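Local atomic coordinates of MAR1 Ribonuclease (PDB entry 2B34), a protein that probably acts as a hydrolase of the isochorismatase family, possibly a ribonuclease, its natural substrate being uncertain. Residues L116-T119 and Y120-E124; R144-A147 and F148-M151; P175-K178 and E179-L183. One frame throughout, in Å; residues are numbered along the deposited sequence.

Contact 1: L116-T119 and Y120-E124; sequences LQTT and YDLLE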
loop_
_atom_site.group_PDB
_atom_site.type_symbol
_atom_site.label_atom_id
_atom_site.label_comp_id
_atom_site.label_asym_id
_atom_site.label_seq_id
_atom_site.Cartn_x
_atom_site.Cartn_y
_atom_site.Cartn_z
ATOM N N LEU A 116 -2.366 -16.320 7.831
ATOM C CA LEU A 116 -3.270 -15.839 6.788
ATOM C C LEU A 116 -4.611 -16.576 6.808
ATOM O O LEU A 116 -5.665 -15.941 6.791
ATOM C CB LEU A 116 -2.624 -15.936 5.398
ATOM C CG LEU A 116 -3.444 -15.427 4.202
ATOM C CD1 LEU A 116 -3.852 -13.963 4.389
ATOM C CD2 LEU A 116 -2.684 -15.618 2.890
ATOM N N GLN A 117 -4.566 -17.906 6.838
ATOM C CA GLN A 117 -5.789 -18.719 6.875
ATOM C C GLN A 117 -6.600 -18.470 8.144
ATOM O O GLN A 117 -7.830 -18.383 8.089
ATOM C CB GLN A 117 -5.482 -20.214 6.721
ATOM C CG GLN A 117 -4.890 -20.627 5.364
ATOM C CD GLN A 117 -5.719 -20.174 4.171
ATOM O OE1 GLN A 117 -6.952 -20.194 4.203
ATOM N NE2 GLN A 117 -5.040 -19.765 3.109
ATOM N N THR A 118 -5.914 -18.352 9.278
ATOM C CA THR A 118 -6.571 -17.991 10.541
ATOM C C THR A 118 -7.240 -16.630 10.405
ATOM O O THR A 118 -8.413 -16.479 10.744
ATOM C CB THR A 118 -5.585 -17.997 11.738
ATOM O OG1 THR A 118 -5.028 -19.305 11.892
ATOM C CG2 THR A 118 -6.283 -17.601 13.037
ATOM N N THR A 119 -6.482 -15.658 9.896
ATOM C CA THR A 119 -6.961 -14.290 9.656
ATOM C C THR A 119 -8.258 -14.266 8.837
ATOM O O THR A 119 -9.228 -13.620 9.237
ATOM C CB THR A 119 -5.858 -13.425 8.973
ATOM O OG1 THR A 119 -4.785 -13.207 9.899
ATOM C CG2 THR A 119 -6.401 -12.076 8.509
ATOM N N TYR A 120 -8.269 -14.975 7.708
ATOM C CA TYR A 120 -9.460 -15.072 6.855
ATOM C C TYR A 120 -10.654 -15.687 7.580
ATOM O O TYR A 120 -11.770 -15.165 7.502
ATOM C CB TYR A 120 -9.176 -15.902 5.600
ATOM C CG TYR A 120 -8.351 -15.239 4.516
ATOM C CD1 TYR A 120 -8.073 -13.864 4.538
ATOM C CD2 TYR A 120 -7.877 -15.993 3.437
ATOM C CE1 TYR A 120 -7.318 -13.271 3.519
ATOM C CE2 TYR A 120 -7.132 -15.410 2.420
ATOM C CZ TYR A 120 -6.858 -14.053 2.463
ATOM O OH TYR A 120 -6.120 -13.490 1.442
ATOM N N ASP A 121 -10.413 -16.801 8.270
ATOM C CA ASP A 121 -11.447 -17.478 9.055
ATOM C C ASP A 121 -12.018 -16.578 10.152
ATOM O O ASP A 121 -13.229 -16.552 10.370
ATOM C CB ASP A 121 -10.898 -18.769 9.672
ATOM C CG ASP A 121 -10.911 -19.939 8.707
ATOM O OD1 ASP A 121 -11.302 -19.770 7.531
ATOM O OD2 ASP A 121 -10.533 -21.047 9.131
ATOM N N LEU A 122 -11.138 -15.849 10.838
ATOM C CA LEU A 122 -11.545 -14.908 11.880
ATOM C C LEU A 122 -12.391 -13.772 11.320
ATOM O O LEU A 122 -13.430 -13.433 11.884
ATOM C CB LEU A 122 -10.324 -14.341 12.606
ATOM C CG LEU A 122 -9.550 -15.256 13.558
ATOM C CD1 LEU A 122 -8.262 -14.582 13.996
ATOM C CD2 LEU A 122 -10.397 -15.633 14.760
ATOM N N LEU A 123 -11.941 -13.195 10.206
ATOM C CA LEU A 123 -12.664 -12.106 9.550
ATOM C C LEU A 123 -14.044 -12.543 9.052
ATOM O O LEU A 123 -14.995 -11.764 9.108
ATOM C CB LEU A 123 -11.834 -11.508 8.407
ATOM C CG LEU A 123 -10.573 -10.718 8.788
ATOM C CD1 LEU A 123 -9.739 -10.430 7.554
ATOM C CD2 LEU A 123 -10.907 -9.425 9.529
ATOM N N GLU A 124 -14.143 -13.787 8.579
ATOM C CA GLU A 124 -15.419 -14.383 8.163
ATOM C C GLU A 124 -16.429 -14.458 9.308
ATOM O O GLU A 124 -17.635 -14.299 9.093
ATOM C CB GLU A 124 -15.199 -15.781 7.583
ATOM C CG GLU A 124 -14.774 -15.785 6.126
ATOM C CD GLU A 124 -14.279 -17.141 5.644
ATOM O OE1 GLU A 124 -14.272 -18.115 6.432
ATOM O OE2 GLU A 124 -13.886 -17.226 4.462
#
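Tyr120 N donates to Leu116 O at 2.9 Å, and the N-H groups of Asp121, Leu122 and Leu123 bond in the same i to i+4 fashion to the carbonyls of Gln117, Thr118 and Thr119. Residues 116-119 and 120-124 are thus consecutive turns of one regular alpha-helix, the connecting helix of a beta-alpha-beta unit between the parallel strands 103-109 and 128-137. On one flank, Leu116 meets Tyr120 through a CH-pi contact. Leu116 CG lies opposite the backbone N (chi1 -178°), which carries CD1 over one face of the phenol ring, 3.9 Å from the centroid and shifted toward the rim on the hydroxyl side, where CD1 comes 3.6 Å from Tyr120 CZ. The tyrosine meets it by swinging its ring back toward the preceding turn (chi1 -75°), which also places Tyr120 CG 3.6 Å from Leu116 O. Farther round the helix, Asp121 OD1 and Glu124 OE2 form salt bridges with Arg9 of the second subunit and Gln117 OE1 a hydrogen bond with it, making this face part of the subunit interface; Asp121 OD2 is hydrogen-bonded to Ser88 OG. The threonine hydroxyls hydrogen-bond back to Cys114 O and Val115 O, Thr118 OG1 also to Met89 N, while the methyls lie beside the leucines. Thr118 CG2 touches Leu122 CD1 at 3.7 Å. Thr119 CG2 does the same with Leu123 CD1 at 3.8 Å, and Leu123 CG lies 3.2 Å from Thr119 O.

Contact 2: R144-A147 and F148-M151; sequences RHFA and FKQM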
loop_
_atom_site.group_PDB
_atom_site.type_symbol
_atom_site.label_atom_id
_atom_site.label_comp_id
_atom_site.label_asym_id
_atom_site.label_seq_id
_atom_site.Cartn_x
_atom_site.Cartn_y
_atom_site.Cartn_z
ATOM N N ARG A 144 6.171 -13.556 3.440
ATOM C CA ARG A 144 5.813 -12.709 4.582
ATOM C C ARG A 144 5.297 -11.338 4.127
ATOM O O ARG A 144 4.264 -10.863 4.613
ATOM C CB ARG A 144 7.034 -12.523 5.494
ATOM C CG ARG A 144 6.757 -11.786 6.809
ATOM C CD ARG A 144 8.054 -11.396 7.508
ATOM N NE ARG A 144 7.808 -10.712 8.780
ATOM C CZ ARG A 144 8.701 -9.971 9.430
ATOM N NH1 ARG A 144 9.917 -9.783 8.926
ATOM N NH2 ARG A 144 8.370 -9.396 10.580
ATOM N N HIS A 145 6.029 -10.716 3.204
ATOM C CA HIS A 145 5.690 -9.393 2.679
ATOM C C HIS A 145 4.268 -9.364 2.132
ATOM O O HIS A 145 3.466 -8.505 2.500
ATOM C CB HIS A 145 6.685 -8.985 1.585
ATOM C CG HIS A 145 6.555 -7.558 1.142
ATOM N ND1 HIS A 145 5.826 -7.186 0.031
ATOM C CD2 HIS A 145 7.073 -6.414 1.649
ATOM C CE1 HIS A 145 5.892 -5.874 -0.121
ATOM N NE2 HIS A 145 6.643 -5.381 0.849
ATOM N N PHE A 146 3.955 -10.319 1.263
ATOM C CA PHE A 146 2.647 -10.353 0.636
ATOM C C PHE A 146 1.569 -10.961 1.517
ATOM O O PHE A 146 0.391 -10.721 1.288
ATOM C CB PHE A 146 2.722 -11.012 -0.746
ATOM C CG PHE A 146 3.351 -10.126 -1.781
ATOM C CD1 PHE A 146 2.578 -9.200 -2.481
ATOM C CD2 PHE A 146 4.722 -10.181 -2.023
ATOM C CE1 PHE A 146 3.157 -8.351 -3.423
ATOM C CE2 PHE A 146 5.312 -9.339 -2.966
ATOM C CZ PHE A 146 4.526 -8.425 -3.670
ATOM N N ALA A 147 1.976 -11.728 2.532
ATOM C CA ALA A 147 1.042 -12.196 3.555
ATOM C C ALA A 147 0.357 -10.994 4.182
ATOM O O ALA A 147 -0.865 -10.960 4.278
ATOM C CB ALA A 147 1.751 -13.007 4.617
ATOM N N PHE A 148 1.157 -10.002 4.575
ATOM C CA PHE A 148 0.646 -8.782 5.203
ATOM C C PHE A 148 -0.284 -8.020 4.254
ATOM O O PHE A 148 -1.316 -7.503 4.675
ATOM C CB PHE A 148 1.799 -7.878 5.660
ATOM C CG PHE A 148 2.663 -8.469 6.759
ATOM C CD1 PHE A 148 2.109 -9.253 7.772
ATOM C CD2 PHE A 148 4.033 -8.205 6.794
ATOM C CE1 PHE A 148 2.910 -9.785 8.790
ATOM C CE2 PHE A 148 4.844 -8.730 7.811
ATOM C CZ PHE A 148 4.278 -9.520 8.813
ATOM N N LYS A 149 0.095 -7.967 2.980
ATOM C CA LYS A 149 -0.715 -7.334 1.937
ATOM C C LYS A 149 -2.087 -7.999 1.791
ATOM O O LYS A 149 -3.104 -7.311 1.748
ATOM C CB LYS A 149 0.017 -7.350 0.592
ATOM C CG LYS A 149 1.357 -6.617 0.592
ATOM C CD LYS A 149 1.748 -6.150 -0.811
ATOM C CE LYS A 149 1.332 -4.694 -1.074
ATOM N NZ LYS A 149 -0.149 -4.444 -0.981
ATOM N N GLN A 150 -2.104 -9.330 1.726
ATOM C CA GLN A 150 -3.351 -10.094 1.622
ATOM C C GLN A 150 -4.210 -9.922 2.867
ATOM O O GLN A 150 -5.434 -9.822 2.775
ATOM C CB GLN A 150 -3.072 -11.580 1.396
ATOM C CG GLN A 150 -2.334 -11.887 0.109
ATOM C CD GLN A 150 -1.815 -13.311 0.051
ATOM O OE1 GLN A 150 -2.567 -14.241 -0.229
ATOM N NE2 GLN A 150 -0.520 -13.483 0.296
ATOM N N MET A 151 -3.562 -9.899 4.030
ATOM C CA MET A 151 -4.257 -9.696 5.295
ATOM C C MET A 151 -4.972 -8.348 5.325
ATOM O O MET A 151 -6.146 -8.279 5.681
ATOM C CB MET A 151 -3.294 -9.820 6.478
ATOM C CG MET A 151 -2.803 -11.230 6.741
ATOM S SD MET A 151 -1.407 -11.222 7.883
ATOM C CE MET A 151 -0.614 -12.759 7.477
#
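Arg144 runs extended from CG to NE, starting with CG opposite the backbone N (chi1 -173°), whereas Phe148 folds its ring back along the helix beside its own N (chi1 -65°), and the two side chains meet one turn apart. Arg144 CG and NE each come to 3.7 Å from Phe148 CE2. Guanidinium and ring planes stand 64° apart, a slanted approach rather than a flat stack, with the aliphatic arm doing part of the touching. The far end is held elsewhere, NE by Val136 O and NH2 by Val133 O and Thr191 OG1. Arg144 O, besides accepting from Phe148 N, lies 3.4 Å above one face of the phenyl ring, near its rim. On another side of the helix Phe146 O receives two donors from Gln150: the backbone N at 2.9 Å and NE2 at 3.1 Å, the latter from well above the carbonyl plane, on the opposite face to the backbone N. The oxygen lies close to the plane of that amide, so the second bond helps set its rotation; Gln150 OE1 is hydrogen-bonded to Thr159 OG1 of the second subunit. Lys149 lays CD alongside the Phe146 ring, 3.6 Å from Phe146 CD1, then bends, and NZ forms a salt bridge with Glu152 of the second subunit. Met151 CE rests 3.7 Å from Ala147 CB, and Met151 also packs on Val115 and Leu116 of helix 114-124. Phe148 and Met151 pack on strand 128-137; helix 141-154 is the crossover helix of a beta-alpha-beta unit, leading on to strand 157-159 in the parallel alpha/beta fold of the isochorismatase family.

Contact 3: P175-K178 and E179-L183; sequences PKFK and EVQKL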
loop_
_atom_site.group_PDB
_atom_site.type_symbol
_atom_site.label_atom_id
_atom_site.label_comp_id
_atom_site.label_asym_id
_atom_site.label_seq_id
_atom_site.Cartn_x
_atom_site.Cartn_y
_atom_site.Cartn_z
ATOM N N PRO A 175 -4.251 1.102 35.701
ATOM C CA PRO A 175 -3.702 0.436 36.890
ATOM C C PRO A 175 -2.550 -0.529 36.591
ATOM O O PRO A 175 -1.735 -0.798 37.473
ATOM C CB PRO A 175 -4.905 -0.324 37.469
ATOM C CG PRO A 175 -5.927 -0.348 36.389
ATOM C CD PRO A 175 -5.706 0.891 35.585
ATOM N N LYS A 176 -2.487 -1.022 35.355
ATOM C CA LYS A 176 -1.469 -1.980 34.934
ATOM C C LYS A 176 -0.447 -1.400 33.948
ATOM O O LYS A 176 0.312 -2.149 33.331
ATOM C CB LYS A 176 -2.138 -3.225 34.333
ATOM C CG LYS A 176 -2.320 -4.395 35.300
ATOM C CD LYS A 176 -3.443 -4.173 36.304
ATOM C CE LYS A 176 -3.702 -5.433 37.127
ATOM N NZ LYS A 176 -2.533 -5.850 37.959
ATOM N N PHE A 177 -0.414 -0.073 33.814
ATOM C CA PHE A 177 0.479 0.587 32.852
ATOM C C PHE A 177 1.966 0.378 33.151
ATOM O O PHE A 177 2.740 0.043 32.254
ATOM C CB PHE A 177 0.170 2.085 32.738
ATOM C CG PHE A 177 1.220 2.864 31.994
ATOM C CD1 PHE A 177 1.285 2.819 30.604
ATOM C CD2 PHE A 177 2.153 3.632 32.685
ATOM C CE1 PHE A 177 2.260 3.531 29.912
ATOM C CE2 PHE A 177 3.130 4.348 32.004
ATOM C CZ PHE A 177 3.182 4.300 30.613
ATOM N N LYS A 178 2.357 0.585 34.407
ATOM C CA LYS A 178 3.755 0.421 34.810
ATOM C C LYS A 178 4.258 -1.009 34.616
ATOM O O LYS A 178 5.429 -1.221 34.296
ATOM C CB LYS A 178 3.974 0.896 36.250
ATOM C CG LYS A 178 4.181 2.401 36.379
ATOM C CD LYS A 178 5.583 2.806 35.924
ATOM C CE LYS A 178 5.689 4.302 35.697
ATOM N NZ LYS A 178 6.955 4.657 34.991
ATOM N N GLU A 179 3.366 -1.981 34.786
ATOM C CA GLU A 179 3.706 -3.381 34.536
ATOM C C GLU A 179 3.953 -3.673 33.055
ATOM O O GLU A 179 4.970 -4.271 32.708
ATOM C CB GLU A 179 2.636 -4.318 35.094
ATOM C CG GLU A 179 2.742 -4.530 36.591
ATOM C CD GLU A 179 1.649 -5.424 37.126
ATOM O OE1 GLU A 179 0.776 -4.910 37.859
ATOM O OE2 GLU A 179 1.658 -6.632 36.807
ATOM N N VAL A 180 3.032 -3.245 32.192
ATOM C CA VAL A 180 3.194 -3.453 30.747
ATOM C C VAL A 180 4.324 -2.599 30.163
ATOM O O VAL A 180 4.918 -2.969 29.151
ATOM C CB VAL A 180 1.863 -3.277 29.939
ATOM C CG1 VAL A 180 0.803 -4.271 30.410
ATOM C CG2 VAL A 180 1.339 -1.848 30.003
ATOM N N GLN A 181 4.625 -1.473 30.820
ATOM C CA GLN A 181 5.691 -0.563 30.383
ATOM C C GLN A 181 7.067 -1.222 30.438
ATOM O O GLN A 181 7.929 -0.923 29.606
ATOM C CB GLN A 181 5.694 0.723 31.216
ATOM C CG GLN A 181 6.391 1.906 30.543
ATOM C CD GLN A 181 6.493 3.132 31.438
ATOM O OE1 GLN A 181 6.491 3.027 32.668
ATOM N NE2 GLN A 181 6.594 4.305 30.819
ATOM N N LYS A 182 7.260 -2.111 31.418
ATOM C CA LYS A 182 8.497 -2.893 31.554
ATOM C C LYS A 182 8.784 -3.716 30.304
ATOM O O LYS A 182 9.936 -3.843 29.893
ATOM C CB LYS A 182 8.432 -3.835 32.772
ATOM C CG LYS A 182 8.203 -3.160 34.125
ATOM C CD LYS A 182 9.422 -2.389 34.611
ATOM C CE LYS A 182 9.126 -1.668 35.925
ATOM N NZ LYS A 182 10.231 -0.737 36.310
ATOM N N LEU A 183 7.726 -4.262 29.706
ATOM C CA LEU A 183 7.830 -5.107 28.512
ATOM C C LEU A 183 8.265 -4.334 27.266
ATOM O O LEU A 183 8.790 -4.926 26.321
ATOM C CB LEU A 183 6.498 -5.818 28.227
ATOM C CG LEU A 183 5.680 -6.407 29.383
ATOM C CD1 LEU A 183 4.307 -6.834 28.890
ATOM C CD2 LEU A 183 6.403 -7.574 30.063
HETATM O O HOH W 1 1.144 -1.548 37.142
HETATM O O HOH W 2 7.357 0.429 34.113
#
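Phe177 and Gln181 bring a ring and an amide together at a slant, the two planes 47° apart. Gln181 CB lies over one face of the ring, and beyond it the amide closes on the far end, with NE2 3.4 Å from Phe177 CZ. The glutamine gets there by an extended chain with CG opposite its backbone N (chi1 -159°). Its OE1 points to the other neighbour: Lys178 NZ bonds it at 2.9 Å in the carbonyl plane, on a lone pair, and a water also donates to OE1 of Gln181 at 3.1 Å. The lysine bond helps set the amide's rotation, while its nitrogen end lies against the ring. Lys176 occupies the N-cap position, and its carbonyl accepts Val180 N at 3.1 Å, the opening bond of the helix. Alongside, Lys176 NZ and Glu179 OE1 form a long, weak salt bridge of 3.4 Å; a second water ties Pro175 O to Glu179 N across the same start. Val180 turns to the buried side, with CG2 3.3 Å from Phe177 O, and packs on Ile49 of helix 33-49 and on Ile165 and Val169 of helix 161-169. Phe177 leans separately on Leu166 and on Phe87 of the third subunit. The short helix 177-183 thus packs on helices 33-49 and 161-169, with its Phe177 end at the third subunit.

Contacts 1, 2 and 3 follow one another along the chain without overlap. The first two belong to successive helices of the parallel alpha/beta core, 114-124 and 141-154, joined through strand 128-137; their centres are 13 Å apart and they touch, with Tyr120 OH against Gln150 CB at 3.6 Å and Leu116 CD1 near Met151 CG. Both also reach the second subunit, so this helix pair serves sheet and interface together. Contact 3 sits across the centre of the chain, about 30 Å from contact 1 and 31 Å from contact 2 between centres, where helix 177-183 packs on helices 33-49 and 161-169 and meets a different subunit, the third of the four-chain assembly.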